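Local coordinates for SusD superfamily protein (Parabacteroides distasonis, PDB 3OTN) that probably binds nutrient glycans at the outer membrane as a member of the SusD family, although its natural ligand is not established, at residues A[228-232]-A[246-250]; A[357-362]-A[417-423]; A[191-195]-A[219-223]. One frame throughout, in Å; residues are numbered along the deposited sequence.

Contact 1. Residues A[228-232]-A[246-250]; sequences EYTLF and KGEFI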
ATOM      1  N   GLU A 228      10.027  18.832  -4.773  1.00 28.84           N
ATOM      2  CA  GLU A 228       9.971  18.612  -3.336  1.00 30.04           C
ATOM      3  C   GLU A 228      10.346  17.188  -2.944  1.00 28.48           C
ATOM      4  O   GLU A 228      10.378  16.896  -1.759  1.00 26.06           O
ATOM      5  CB  GLU A 228       8.546  18.811  -2.856  1.00 30.45           C
ATOM      6  CG  GLU A 228       7.983  20.172  -3.198  1.00 41.44           C
ATOM      7  CD  GLU A 228       8.111  21.179  -2.099  1.00 41.98           C
ATOM      8  OE1 GLU A 228       8.872  20.944  -1.144  1.00 51.42           O
ATOM      9  OE2 GLU A 228       7.431  22.218  -2.212  1.00 48.22           O
ATOM     10  N   TYR A 229      10.507  16.294  -3.928  1.00 25.01           N
ATOM     11  CA  TYR A 229      10.850  14.882  -3.683  1.00 23.72           C
ATOM     12  C   TYR A 229      11.987  14.514  -4.636  1.00 24.76           C
ATOM     13  O   TYR A 229      12.083  15.050  -5.749  1.00 23.59           O
ATOM     14  CB  TYR A 229       9.646  13.948  -3.899  1.00 22.31           C
ATOM     15  CG  TYR A 229       8.427  14.359  -3.086  1.00 22.89           C
ATOM     16  CD1 TYR A 229       8.349  14.069  -1.742  1.00 23.25           C
ATOM     17  CD2 TYR A 229       7.409  15.134  -3.650  1.00 28.87           C
ATOM     18  CE1 TYR A 229       7.276  14.491  -0.955  1.00 26.98           C
ATOM     19  CE2 TYR A 229       6.311  15.552  -2.887  1.00 24.46           C
ATOM     20  CZ  TYR A 229       6.252  15.229  -1.541  1.00 26.89           C
ATOM     21  OH  TYR A 229       5.188  15.602  -0.769  1.00 25.33           O
ATOM     22  N   THR A 230      12.821  13.584  -4.192  1.00 23.60           N
ATOM     23  CA  THR A 230      13.972  13.111  -4.951  1.00 25.94           C
ATOM     24  C   THR A 230      14.033  11.607  -4.797  1.00 23.82           C
ATOM     25  O   THR A 230      13.579  11.069  -3.787  1.00 27.25           O
ATOM     26  CB  THR A 230      15.303  13.712  -4.417  1.00 28.88           C
ATOM     27  OG1 THR A 230      15.345  13.538  -2.999  1.00 34.27           O
ATOM     28  CG2 THR A 230      15.402  15.189  -4.719  1.00 28.05           C
ATOM     29  N   LEU A 231      14.543  10.934  -5.817  1.00 21.95           N
ATOM     30  CA  LEU A 231      14.733   9.491  -5.775  1.00 25.06           C
ATOM     31  C   LEU A 231      15.894   9.142  -4.816  1.00 26.18           C
ATOM     32  O   LEU A 231      16.912   9.828  -4.784  1.00 27.41           O
ATOM     33  CB  LEU A 231      15.035   8.956  -7.173  1.00 26.83           C
ATOM     34  CG  LEU A 231      13.877   8.855  -8.166  1.00 23.61           C
ATOM     35  CD1 LEU A 231      14.417   8.392  -9.548  1.00 22.64           C
ATOM     36  CD2 LEU A 231      12.785   7.922  -7.672  1.00 21.92           C
ATOM     37  N   PHE A 232      15.730   8.084  -4.036  1.00 23.51           N
ATOM     38  CA  PHE A 232      16.840   7.531  -3.251  1.00 22.95           C
ATOM     39  C   PHE A 232      17.856   6.943  -4.216  1.00 21.45           C
ATOM     40  O   PHE A 232      17.493   6.396  -5.254  1.00 22.84           O
ATOM     41  CB  PHE A 232      16.359   6.387  -2.323  1.00 22.28           C
ATOM     42  CG  PHE A 232      15.446   6.840  -1.227  1.00 21.47           C
ATOM     43  CD1 PHE A 232      15.785   7.918  -0.424  1.00 22.56           C
ATOM     44  CD2 PHE A 232      14.270   6.148  -0.965  1.00 16.20           C
ATOM     45  CE1 PHE A 232      14.938   8.337   0.622  1.00 24.26           C
ATOM     46  CE2 PHE A 232      13.419   6.566   0.083  1.00 22.18           C
ATOM     47  CZ  PHE A 232      13.754   7.654   0.851  1.00 21.19           C
ATOM     48  N   LYS A 246      10.940  11.774   4.452  1.00 21.33           N
ATOM     49  CA  LYS A 246      11.879  12.559   3.653  1.00 20.87           C
ATOM     50  C   LYS A 246      12.196  11.804   2.378  1.00 20.38           C
ATOM     51  O   LYS A 246      11.867  10.625   2.229  1.00 20.72           O
ATOM     52  CB  LYS A 246      13.245  12.739   4.345  1.00 24.34           C
ATOM     53  CG  LYS A 246      13.312  12.980   5.817  1.00 31.32           C
ATOM     54  CD  LYS A 246      14.652  13.606   6.251  1.00 39.39           C
ATOM     55  CE  LYS A 246      15.887  12.845   5.803  1.00 46.40           C
ATOM     56  NZ  LYS A 246      17.134  13.562   6.210  1.00 54.68           N
ATOM     57  N   GLY A 247      12.924  12.465   1.497  1.00 21.58           N
ATOM     58  CA  GLY A 247      13.476  11.814   0.302  1.00 21.47           C
ATOM     59  C   GLY A 247      12.343  11.493  -0.649  1.00 21.95           C
ATOM     60  O   GLY A 247      11.698  12.397  -1.161  1.00 22.25           O
ATOM     61  N   GLU A 248      12.036  10.211  -0.809  1.00 20.12           N
ATOM     62  CA  GLU A 248      10.916   9.789  -1.656  1.00 17.96           C
ATOM     63  C   GLU A 248       9.570   9.815  -0.955  1.00 19.30           C
ATOM     64  O   GLU A 248       8.517   9.838  -1.623  1.00 19.06           O
ATOM     65  CB  GLU A 248      11.131   8.376  -2.160  1.00 15.76           C
ATOM     66  CG  GLU A 248      12.262   8.212  -3.156  1.00 23.98           C
ATOM     67  CD  GLU A 248      12.201   6.902  -3.928  1.00 19.21           C
ATOM     68  OE1 GLU A 248      11.068   6.334  -4.088  1.00 20.40           O
ATOM     69  OE2 GLU A 248      13.291   6.451  -4.386  1.00 17.81           O
ATOM     70  N   PHE A 249       9.573   9.772   0.368  1.00 18.12           N
ATOM     71  CA  PHE A 249       8.341   9.467   1.083  1.00 18.90           C
ATOM     72  C   PHE A 249       7.373  10.649   1.076  1.00 18.26           C
ATOM     73  O   PHE A 249       7.712  11.758   1.487  1.00 16.53           O
ATOM     74  CB  PHE A 249       8.595   8.971   2.489  1.00 19.62           C
ATOM     75  CG  PHE A 249       9.491   7.742   2.558  1.00 19.49           C
ATOM     76  CD1 PHE A 249       9.246   6.625   1.767  1.00 18.35           C
ATOM     77  CD2 PHE A 249      10.603   7.738   3.399  1.00 22.76           C
ATOM     78  CE1 PHE A 249      10.077   5.499   1.839  1.00 19.68           C
ATOM     79  CE2 PHE A 249      11.420   6.641   3.492  1.00 22.80           C
ATOM     80  CZ  PHE A 249      11.168   5.507   2.715  1.00 19.13           C
ATOM     81  N   ILE A 250       6.152  10.368   0.632  1.00 18.80           N
ATOM     82  CA  ILE A 250       5.084  11.378   0.450  1.00 19.27           C
ATOM     83  C   ILE A 250       4.035  11.225   1.546  1.00 17.85           C
ATOM     84  O   ILE A 250       3.666  12.215   2.211  1.00 20.27           O
ATOM     85  CB  ILE A 250       4.437  11.242  -0.967  1.00 19.47           C
ATOM     86  CG1 ILE A 250       5.479  11.512  -2.048  1.00 16.28           C
ATOM     87  CG2 ILE A 250       3.277  12.260  -1.155  1.00 18.64           C
ATOM     88  CD1 ILE A 250       5.021  11.105  -3.442  1.00 22.56           C
TER
HETATM   89  O   HOH W   1       5.149  15.120   1.939  1.00 32.22           O
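Phe232 and Phe249 meet as a T-shaped pair: the CE2–CZ edge of Phe232 points at one face of the Phe249 ring, with centroids 5.1 Å apart and planes at 66°. Two CH-pi contacts extend this packing. Glu248 lays its CG over a face of the Phe232 ring, 3.9 Å from the centroid, and Ile250 sets its CG1 over the Tyr229 ring, 3.8 Å from the centroid, with Glu228 CB over the opposite face.

The firmer polar bond runs from Phe232 N to Glu248 OE2 (3.0 Å), which accepts through its anti lone pair; Glu248 CG lies anti to the carbonyl carbon (chi1 -69°) and the chain then runs extended, taking the carboxylate there. Thr230 N reaches Gly247 O only weakly, at 3.4 Å. Water 1 lies 2.8 Å from Tyr229 OH. A type II' beta turn from Lys246 to Phe249 brings Gly247 O and the Glu248 side chain to the other segment, with Gly247 at its positive-phi position.

Glu248 OE2 also forms a salt bridge with Arg392; OE1 forms one with Arg359 and a hydrogen bond with Thr361. The contact joins the loop after helix 210-225 to strand 249-253, with Leu231 and Ile250 packed against helix 360-375.

Contact 2. Residues A[357-362]-A[417-423]; sequences VYRYTD and DLCYENK. With EDO (1,2-ethanediol), chain S.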
ATOM      1  N   VAL A 357       2.741   4.615   2.358  1.00 19.24           N
ATOM      2  CA  VAL A 357       1.498   4.572   1.585  1.00 20.12           C
ATOM      3  C   VAL A 357       1.785   5.084   0.154  1.00 19.97           C
ATOM      4  O   VAL A 357       1.380   4.448  -0.815  1.00 20.09           O
ATOM      5  CB  VAL A 357       0.372   5.408   2.274  1.00 21.80           C
ATOM      6  CG1 VAL A 357      -0.869   5.505   1.400  1.00 20.06           C
ATOM      7  CG2 VAL A 357       0.038   4.807   3.626  1.00 24.86           C
ATOM      8  N   TYR A 358       2.453   6.227   0.029  1.00 17.86           N
ATOM      9  CA  TYR A 358       2.967   6.708  -1.286  1.00 18.34           C
ATOM     10  C   TYR A 358       4.404   7.165  -1.157  1.00 16.59           C
ATOM     11  O   TYR A 358       4.736   7.910  -0.234  1.00 16.87           O
ATOM     12  CB  TYR A 358       2.133   7.866  -1.879  1.00 21.32           C
ATOM     13  CG  TYR A 358       0.816   7.387  -2.405  1.00 16.87           C
ATOM     14  CD1 TYR A 358       0.753   6.634  -3.558  1.00 21.22           C
ATOM     15  CD2 TYR A 358      -0.364   7.631  -1.717  1.00 21.03           C
ATOM     16  CE1 TYR A 358      -0.450   6.124  -4.021  1.00 21.64           C
ATOM     17  CE2 TYR A 358      -1.568   7.129  -2.174  1.00 20.71           C
ATOM     18  CZ  TYR A 358      -1.595   6.384  -3.333  1.00 23.73           C
ATOM     19  OH  TYR A 358      -2.756   5.864  -3.778  1.00 19.63           O
ATOM     20  N   ARG A 359       5.241   6.743  -2.093  1.00 19.10           N
ATOM     21  CA  ARG A 359       6.591   7.259  -2.243  1.00 19.28           C
ATOM     22  C   ARG A 359       6.819   7.680  -3.700  1.00 17.27           C
ATOM     23  O   ARG A 359       6.073   7.327  -4.586  1.00 17.77           O
ATOM     24  CB  ARG A 359       7.638   6.259  -1.764  1.00 19.23           C
ATOM     25  CG  ARG A 359       7.807   4.984  -2.594  1.00 19.46           C
ATOM     26  CD  ARG A 359       8.856   4.152  -1.933  1.00 20.41           C
ATOM     27  NE  ARG A 359       9.134   2.841  -2.553  1.00 18.94           N
ATOM     28  CZ  ARG A 359      10.213   2.530  -3.275  1.00 17.63           C
ATOM     29  NH1 ARG A 359      11.134   3.449  -3.565  1.00 22.44           N
ATOM     30  NH2 ARG A 359      10.402   1.262  -3.692  1.00 17.84           N
ATOM     31  N   TYR A 360       7.822   8.500  -3.916  1.00 17.35           N
ATOM     32  CA  TYR A 360       8.069   9.106  -5.226  1.00 19.28           C
ATOM     33  C   TYR A 360       8.273   8.118  -6.355  1.00 20.57           C
ATOM     34  O   TYR A 360       7.792   8.360  -7.483  1.00 22.10           O
ATOM     35  CB  TYR A 360       9.278  10.024  -5.105  1.00 21.08           C
ATOM     36  CG  TYR A 360       9.530  11.005  -6.219  1.00 18.41           C
ATOM     37  CD1 TYR A 360       8.522  11.814  -6.707  1.00 21.11           C
ATOM     38  CD2 TYR A 360      10.817  11.208  -6.681  1.00 20.46           C
ATOM     39  CE1 TYR A 360       8.789  12.761  -7.666  1.00 21.28           C
ATOM     40  CE2 TYR A 360      11.096  12.151  -7.639  1.00 24.77           C
ATOM     41  CZ  TYR A 360      10.085  12.922  -8.122  1.00 24.81           C
ATOM     42  OH  TYR A 360      10.359  13.841  -9.078  1.00 27.12           O
ATOM     43  N   THR A 361       8.950   7.001  -6.092  1.00 19.11           N
ATOM     44  CA  THR A 361       9.129   5.983  -7.174  1.00 20.80           C
ATOM     45  C   THR A 361       7.797   5.517  -7.781  1.00 20.14           C
ATOM     46  O   THR A 361       7.662   5.436  -9.007  1.00 20.12           O
ATOM     47  CB  THR A 361       9.984   4.774  -6.745  1.00 18.62           C
ATOM     48  OG1 THR A 361      11.309   5.210  -6.447  1.00 18.90           O
ATOM     49  CG2 THR A 361      10.055   3.697  -7.867  1.00 16.43           C
ATOM     50  N   ASP A 362       6.811   5.264  -6.922  1.00 21.47           N
ATOM     51  CA  ASP A 362       5.457   4.867  -7.320  1.00 22.66           C
ATOM     52  C   ASP A 362       4.828   5.970  -8.169  1.00 21.46           C
ATOM     53  O   ASP A 362       4.282   5.702  -9.225  1.00 19.68           O
ATOM     54  CB  ASP A 362       4.624   4.641  -6.051  1.00 24.02           C
ATOM     55  CG  ASP A 362       3.250   3.983  -6.291  1.00 31.15           C
ATOM     56  OD1 ASP A 362       2.828   3.651  -7.442  1.00 26.17           O
ATOM     57  OD2 ASP A 362       2.579   3.777  -5.240  1.00 36.13           O
ATOM     58  N   ASP A 417      10.482  -3.050  -8.485  1.00 20.65           N
ATOM     59  CA  ASP A 417      10.893  -1.979  -7.577  1.00 20.39           C
ATOM     60  C   ASP A 417       9.966  -1.813  -6.383  1.00 22.41           C
ATOM     61  O   ASP A 417      10.427  -1.499  -5.272  1.00 18.98           O
ATOM     62  CB  ASP A 417      11.018  -0.632  -8.307  1.00 19.04           C
ATOM     63  CG  ASP A 417      12.276   0.119  -7.930  1.00 22.77           C
ATOM     64  OD1 ASP A 417      13.344  -0.483  -8.155  1.00 23.81           O
ATOM     65  OD2 ASP A 417      12.203   1.264  -7.400  1.00 26.19           O
ATOM     66  N   LEU A 418       8.665  -2.004  -6.612  1.00 20.03           N
ATOM     67  CA  LEU A 418       7.671  -1.843  -5.550  1.00 19.36           C
ATOM     68  C   LEU A 418       7.185  -3.146  -4.881  1.00 18.06           C
ATOM     69  O   LEU A 418       6.179  -3.145  -4.173  1.00 20.63           O
ATOM     70  CB  LEU A 418       6.477  -1.049  -6.091  1.00 19.55           C
ATOM     71  CG  LEU A 418       6.860   0.223  -6.877  1.00 23.56           C
ATOM     72  CD1 LEU A 418       5.601   0.881  -7.437  1.00 16.46           C
ATOM     73  CD2 LEU A 418       7.627   1.185  -5.962  1.00 20.71           C
ATOM     74  N   CYS A 419       7.874  -4.261  -5.092  1.00 18.38           N
ATOM     75  CA  CYS A 419       7.399  -5.518  -4.539  1.00 18.18           C
ATOM     76  C   CYS A 419       7.254  -5.483  -3.021  1.00 17.27           C
ATOM     77  O   CYS A 419       8.100  -4.923  -2.334  1.00 17.93           O
ATOM     78  CB  CYS A 419       8.324  -6.680  -4.914  1.00 18.62           C
ATOM     79  SG  CYS A 419      10.104  -6.421  -4.538  1.00 22.11           S
ATOM     80  N   TYR A 420       6.185  -6.122  -2.539  1.00 17.79           N
ATOM     81  CA  TYR A 420       5.894  -6.312  -1.133  1.00 17.10           C
ATOM     82  C   TYR A 420       5.578  -5.022  -0.407  1.00 18.95           C
ATOM     83  O   TYR A 420       5.706  -4.970   0.820  1.00 18.79           O
ATOM     84  CB  TYR A 420       7.007  -7.123  -0.440  1.00 18.79           C
ATOM     85  CG  TYR A 420       7.303  -8.406  -1.239  1.00 12.77           C
ATOM     86  CD1 TYR A 420       6.310  -9.359  -1.432  1.00 20.34           C
ATOM     87  CD2 TYR A 420       8.530  -8.616  -1.833  1.00 17.97           C
ATOM     88  CE1 TYR A 420       6.547 -10.510  -2.184  1.00 19.83           C
ATOM     89  CE2 TYR A 420       8.777  -9.769  -2.605  1.00 21.13           C
ATOM     90  CZ  TYR A 420       7.772 -10.705  -2.769  1.00 18.41           C
ATOM     91  OH  TYR A 420       7.976 -11.861  -3.508  1.00 23.23           O
ATOM     92  N   GLU A 421       5.160  -4.000  -1.167  1.00 18.08           N
ATOM     93  CA  GLU A 421       4.765  -2.677  -0.631  1.00 18.59           C
ATOM     94  C   GLU A 421       3.269  -2.419  -0.755  1.00 18.80           C
ATOM     95  O   GLU A 421       2.825  -1.267  -0.687  1.00 17.84           O
ATOM     96  CB  GLU A 421       5.533  -1.562  -1.371  1.00 18.30           C
ATOM     97  CG  GLU A 421       7.022  -1.522  -1.139  1.00 21.90           C
ATOM     98  CD  GLU A 421       7.744  -0.402  -1.957  1.00 21.82           C
ATOM     99  OE1 GLU A 421       7.293   0.751  -1.955  1.00 27.36           O
ATOM    100  OE2 GLU A 421       8.764  -0.700  -2.599  1.00 23.16           O
ATOM    101  N   ASN A 422       2.481  -3.484  -0.920  1.00 17.07           N
ATOM    102  CA  ASN A 422       1.025  -3.399  -1.006  1.00 16.37           C
ATOM    103  C   ASN A 422       0.550  -2.625  -2.232  1.00 17.97           C
ATOM    104  O   ASN A 422      -0.443  -1.882  -2.170  1.00 19.86           O
ATOM    105  CB  ASN A 422       0.418  -2.814   0.322  1.00 18.07           C
ATOM    106  CG  ASN A 422       0.226  -3.867   1.453  1.00 20.07           C
ATOM    107  OD1 ASN A 422      -0.402  -3.553   2.461  1.00 17.16           O
ATOM    108  ND2 ASN A 422       0.798  -5.071   1.313  1.00 18.86           N
ATOM    109  N   LYS A 423       1.262  -2.762  -3.351  1.00 19.63           N
ATOM    110  CA  LYS A 423       0.875  -2.106  -4.632  1.00 18.71           C
ATOM    111  C   LYS A 423       0.496  -3.073  -5.733  1.00 20.37           C
ATOM    112  O   LYS A 423      -0.339  -2.753  -6.589  1.00 21.43           O
ATOM    113  CB  LYS A 423       2.044  -1.248  -5.176  1.00 18.99           C
ATOM    114  CG  LYS A 423       2.529  -0.162  -4.253  1.00 25.11           C
ATOM    115  CD  LYS A 423       1.456   0.861  -3.968  1.00 21.13           C
ATOM    116  CE  LYS A 423       1.934   1.864  -2.909  1.00 27.44           C
ATOM    117  NZ  LYS A 423       1.097   3.055  -2.995  1.00 31.60           N
TER
HETATM  118  C1  EDO S 632      12.241  13.108 -13.191  1.00 49.94           C
HETATM  119  O1  EDO S 632      12.971  12.835 -14.393  1.00 49.23           O
HETATM  120  C2  EDO S 632      12.778  12.244 -12.057  1.00 48.29           C
HETATM  121  O2  EDO S 632      12.646  12.953 -10.818  1.00 57.68           O
HETATM  122  O   HOH W   2      13.095   1.340  -4.814  1.00 23.90           O
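Arg359 places CG between its backbone N and carbonyl carbon (chi1 68°), then runs extended to NE, which carries the guanidinium across to Glu421; Lys423 instead bends at chi2 and brings NZ back to Val357 and Asp362. The first pair is a side-on, two-pronged salt bridge. NE donates to Glu421 OE1 at 2.8 Å, almost straight at 173°, and NH2 donates to Glu421 OE2, also at 2.8 Å. Both oxygens are approached on their syn sides, and the guanidinium and carboxylate planes lie 25° apart, close to coplanar. Leu418 CD2 sits over one face of the guanidinium, 3.6 Å from Arg359 NH2. Water 2 accepts from Arg359 NH2 and donates to Asp417 OD2, bridging two opposite charges too far apart for a direct salt bridge.

The ammonium of Lys423 has two acceptors. NZ meets Val357 O at 2.6 Å, nearly along the C=O axis, and Asp362 OD2 at 2.8 Å in a salt bridge, while Leu418 CD1 packs against Asp362. Thr361 turns its methyl CG2 to Asp417 OD2, its hydroxyl being bonded to Glu248. Val357 and Tyr358 both face Tyr251 in a classic beta bulge, and Arg359 stands at the N-cap position of helix 360-375.

Further partners make this a buried ionic network: Lys338 reaches Glu421, Arg301 and Arg392 reach Asp417, and Arg414 reaches Asp362. With acids and bases interleaved so closely, the carboxylates are probably stabilised in their charged form, and the paired bonds to Glu421 fix the rotation of the Arg359 guanidinium.

Contact 3. Residues A[191-195]-A[219-223]; sequences KALLA and RSLEV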
ATOM      1  N   LYS A 191      -1.988  14.872  -4.432  1.00 18.99           N
ATOM      2  CA  LYS A 191      -1.727  14.648  -5.872  1.00 19.63           C
ATOM      3  C   LYS A 191      -1.357  13.201  -6.149  1.00 19.69           C
ATOM      4  O   LYS A 191      -1.775  12.668  -7.154  1.00 19.70           O
ATOM      5  CB  LYS A 191      -0.607  15.538  -6.444  1.00 19.74           C
ATOM      6  CG  LYS A 191      -0.758  17.004  -6.268  1.00 26.15           C
ATOM      7  CD  LYS A 191      -1.883  17.567  -7.007  1.00 29.73           C
ATOM      8  CE  LYS A 191      -1.848  19.143  -6.967  1.00 28.04           C
ATOM      9  NZ  LYS A 191      -2.897  19.591  -7.875  1.00 20.75           N
ATOM     10  N   ALA A 192      -0.598  12.566  -5.258  1.00 17.37           N
ATOM     11  CA  ALA A 192      -0.224  11.141  -5.418  1.00 18.69           C
ATOM     12  C   ALA A 192      -1.463  10.241  -5.357  1.00 19.40           C
ATOM     13  O   ALA A 192      -1.646   9.353  -6.193  1.00 22.09           O
ATOM     14  CB  ALA A 192       0.797  10.724  -4.357  1.00 17.95           C
ATOM     15  N   LEU A 193      -2.320  10.476  -4.370  1.00 17.25           N
ATOM     16  CA  LEU A 193      -3.547   9.727  -4.242  1.00 17.48           C
ATOM     17  C   LEU A 193      -4.472   9.959  -5.414  1.00 17.17           C
ATOM     18  O   LEU A 193      -5.017   8.991  -5.955  1.00 20.20           O
ATOM     19  CB  LEU A 193      -4.291  10.068  -2.950  1.00 17.32           C
ATOM     20  CG  LEU A 193      -5.614   9.320  -2.716  1.00 20.63           C
ATOM     21  CD1 LEU A 193      -5.438   7.790  -2.865  1.00 17.08           C
ATOM     22  CD2 LEU A 193      -6.182   9.690  -1.350  1.00 16.50           C
ATOM     23  N   LEU A 194      -4.648  11.226  -5.812  1.00 17.41           N
ATOM     24  CA  LEU A 194      -5.555  11.548  -6.912  1.00 18.69           C
ATOM     25  C   LEU A 194      -5.005  10.996  -8.250  1.00 20.00           C
ATOM     26  O   LEU A 194      -5.785  10.526  -9.087  1.00 19.77           O
ATOM     27  CB  LEU A 194      -5.889  13.048  -6.969  1.00 18.96           C
ATOM     28  CG  LEU A 194      -6.914  13.506  -8.012  1.00 19.15           C
ATOM     29  CD1 LEU A 194      -8.195  12.677  -7.963  1.00 16.05           C
ATOM     30  CD2 LEU A 194      -7.237  14.990  -7.852  1.00 22.34           C
ATOM     31  N   ALA A 195      -3.681  10.973  -8.431  1.00 19.67           N
ATOM     32  CA  ALA A 195      -3.106  10.287  -9.605  1.00 22.68           C
ATOM     33  C   ALA A 195      -3.544   8.801  -9.652  1.00 18.95           C
ATOM     34  O   ALA A 195      -3.960   8.276 -10.681  1.00 18.61           O
ATOM     35  CB  ALA A 195      -1.572  10.395  -9.620  1.00 20.47           C
ATOM     36  N   ARG A 219      -1.596  15.090 -12.383  1.00 24.56           N
ATOM     37  CA  ARG A 219      -1.276  15.122 -10.959  1.00 22.60           C
ATOM     38  C   ARG A 219       0.114  14.624 -10.635  1.00 21.82           C
ATOM     39  O   ARG A 219       0.813  15.248  -9.865  1.00 20.43           O
ATOM     40  CB  ARG A 219      -2.302  14.372 -10.111  1.00 21.20           C
ATOM     41  CG  ARG A 219      -3.521  15.206  -9.731  1.00 27.29           C
ATOM     42  CD  ARG A 219      -4.242  15.736 -10.884  1.00 24.50           C
ATOM     43  NE  ARG A 219      -5.395  16.544 -10.538  1.00 25.54           N
ATOM     44  CZ  ARG A 219      -6.424  16.759 -11.355  1.00 22.68           C
ATOM     45  NH1 ARG A 219      -6.459  16.226 -12.574  1.00 28.72           N
ATOM     46  NH2 ARG A 219      -7.419  17.536 -10.960  1.00 27.85           N
ATOM     47  N   SER A 220       0.486  13.480 -11.189  1.00 21.68           N
ATOM     48  CA  SER A 220       1.832  12.943 -10.967  1.00 21.32           C
ATOM     49  C   SER A 220       2.907  13.884 -11.530  1.00 23.30           C
ATOM     50  O   SER A 220       3.977  14.036 -10.908  1.00 22.75           O
ATOM     51  CB  SER A 220       1.942  11.503 -11.498  1.00 19.50           C
ATOM     52  OG  SER A 220       1.441  11.424 -12.816  1.00 24.74           O
ATOM     53  N   LEU A 221       2.625  14.522 -12.684  1.00 22.73           N
ATOM     54  CA  LEU A 221       3.547  15.495 -13.273  1.00 23.12           C
ATOM     55  C   LEU A 221       3.736  16.698 -12.352  1.00 23.64           C
ATOM     56  O   LEU A 221       4.864  17.178 -12.206  1.00 21.72           O
ATOM     57  CB  LEU A 221       3.086  15.988 -14.641  1.00 25.92           C
ATOM     58  CG  LEU A 221       4.110  16.790 -15.456  1.00 27.45           C
ATOM     59  CD1 LEU A 221       5.384  16.015 -15.652  1.00 26.80           C
ATOM     60  CD2 LEU A 221       3.510  17.143 -16.813  1.00 21.72           C
ATOM     61  N   GLU A 222       2.653  17.155 -11.711  1.00 26.61           N
ATOM     62  CA  GLU A 222       2.743  18.249 -10.725  1.00 27.07           C
ATOM     63  C   GLU A 222       3.718  17.882  -9.604  1.00 25.97           C
ATOM     64  O   GLU A 222       4.547  18.717  -9.203  1.00 24.09           O
ATOM     65  CB  GLU A 222       1.353  18.661 -10.178  1.00 26.83           C
ATOM     66  CG  GLU A 222       0.529  19.527 -11.181  1.00 33.96           C
ATOM     67  CD  GLU A 222      -0.986  19.667 -10.864  1.00 43.15           C
ATOM     68  OE1 GLU A 222      -1.472  19.145  -9.860  1.00 42.21           O
ATOM     69  OE2 GLU A 222      -1.718  20.315 -11.648  1.00 55.14           O
ATOM     70  N   VAL A 223       3.646  16.634  -9.114  1.00 23.76           N
ATOM     71  CA  VAL A 223       4.561  16.185  -8.057  1.00 23.40           C
ATOM     72  C   VAL A 223       6.024  16.218  -8.539  1.00 21.56           C
ATOM     73  O   VAL A 223       6.910  16.641  -7.801  1.00 24.89           O
ATOM     74  CB  VAL A 223       4.197  14.764  -7.509  1.00 21.23           C
ATOM     75  CG1 VAL A 223       5.213  14.301  -6.436  1.00 22.22           C
ATOM     76  CG2 VAL A 223       2.783  14.758  -6.904  1.00 21.00           C
TER
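Lys191 and Arg219 mark the closest backbone approach of two helices that run nearly antiparallel, their segment axes 8.4 Å apart at closest and 153° between their directions. The Lys191 chain bends at chi2 (-66°) and passes across the Arg219 side chain, with Lys191 CD 4.0 Å from Arg219 CG, to reach Glu222. There NZ forms a salt bridge with Glu222 OE1, though the modelled 2.5 Å between these two atoms is suspiciously short and its exact length doubtful. Nearer the backbone, Lys191 CB touches Val223 CG2 at 3.5 Å, and Lys191 O lies 3.5 Å from Arg219 CB.

Helices 187-202 and 210-225 follow each other in the chain as an antiparallel helical hairpin; the SusD family is grouped with TPR-type helical folds. Small side chains also meet here: Ala195 CB lies 4.1 Å from Ser220 CB.

Farther out, Leu194 sends its CD2 branch obliquely against the Arg219 guanidinium, 3.6 Å from NE. Glu172 of helix 156-172 takes salt bridges from both Arg219 NE and Lys191 NZ, so its negative charge, with that of Glu222, would offset two bases whose Lys191 NZ and Arg219 NE lie 4.8 Å apart. On another side of the pair, Ala192 and Ser220 both rest on Val363 of helix 360-375.

Along the chain the three follow in series: contact 3 closes first, then contact 1, then contact 2. Their centres lie about 12 Å (contacts 1 and 2), about 14 Å (1 and 3) and about 15 Å (2 and 3) apart, and each touches the other two. Contacts 1 and 2 share a small antiparallel sheet in which strand 249-253 neighbours strand 358-359, with Tyr360 N probably hydrogen-bonded to Glu248 O at 2.7 Å. Contact 3 meets them through Val223, which packs on Tyr229 and Tyr360, and through Ala192 and Leu193, which pack against Tyr358. Its helical hairpin packs directly on helix 360-375 and strand 358-359, and so is connected through contact 2 to the end of helix 403-418.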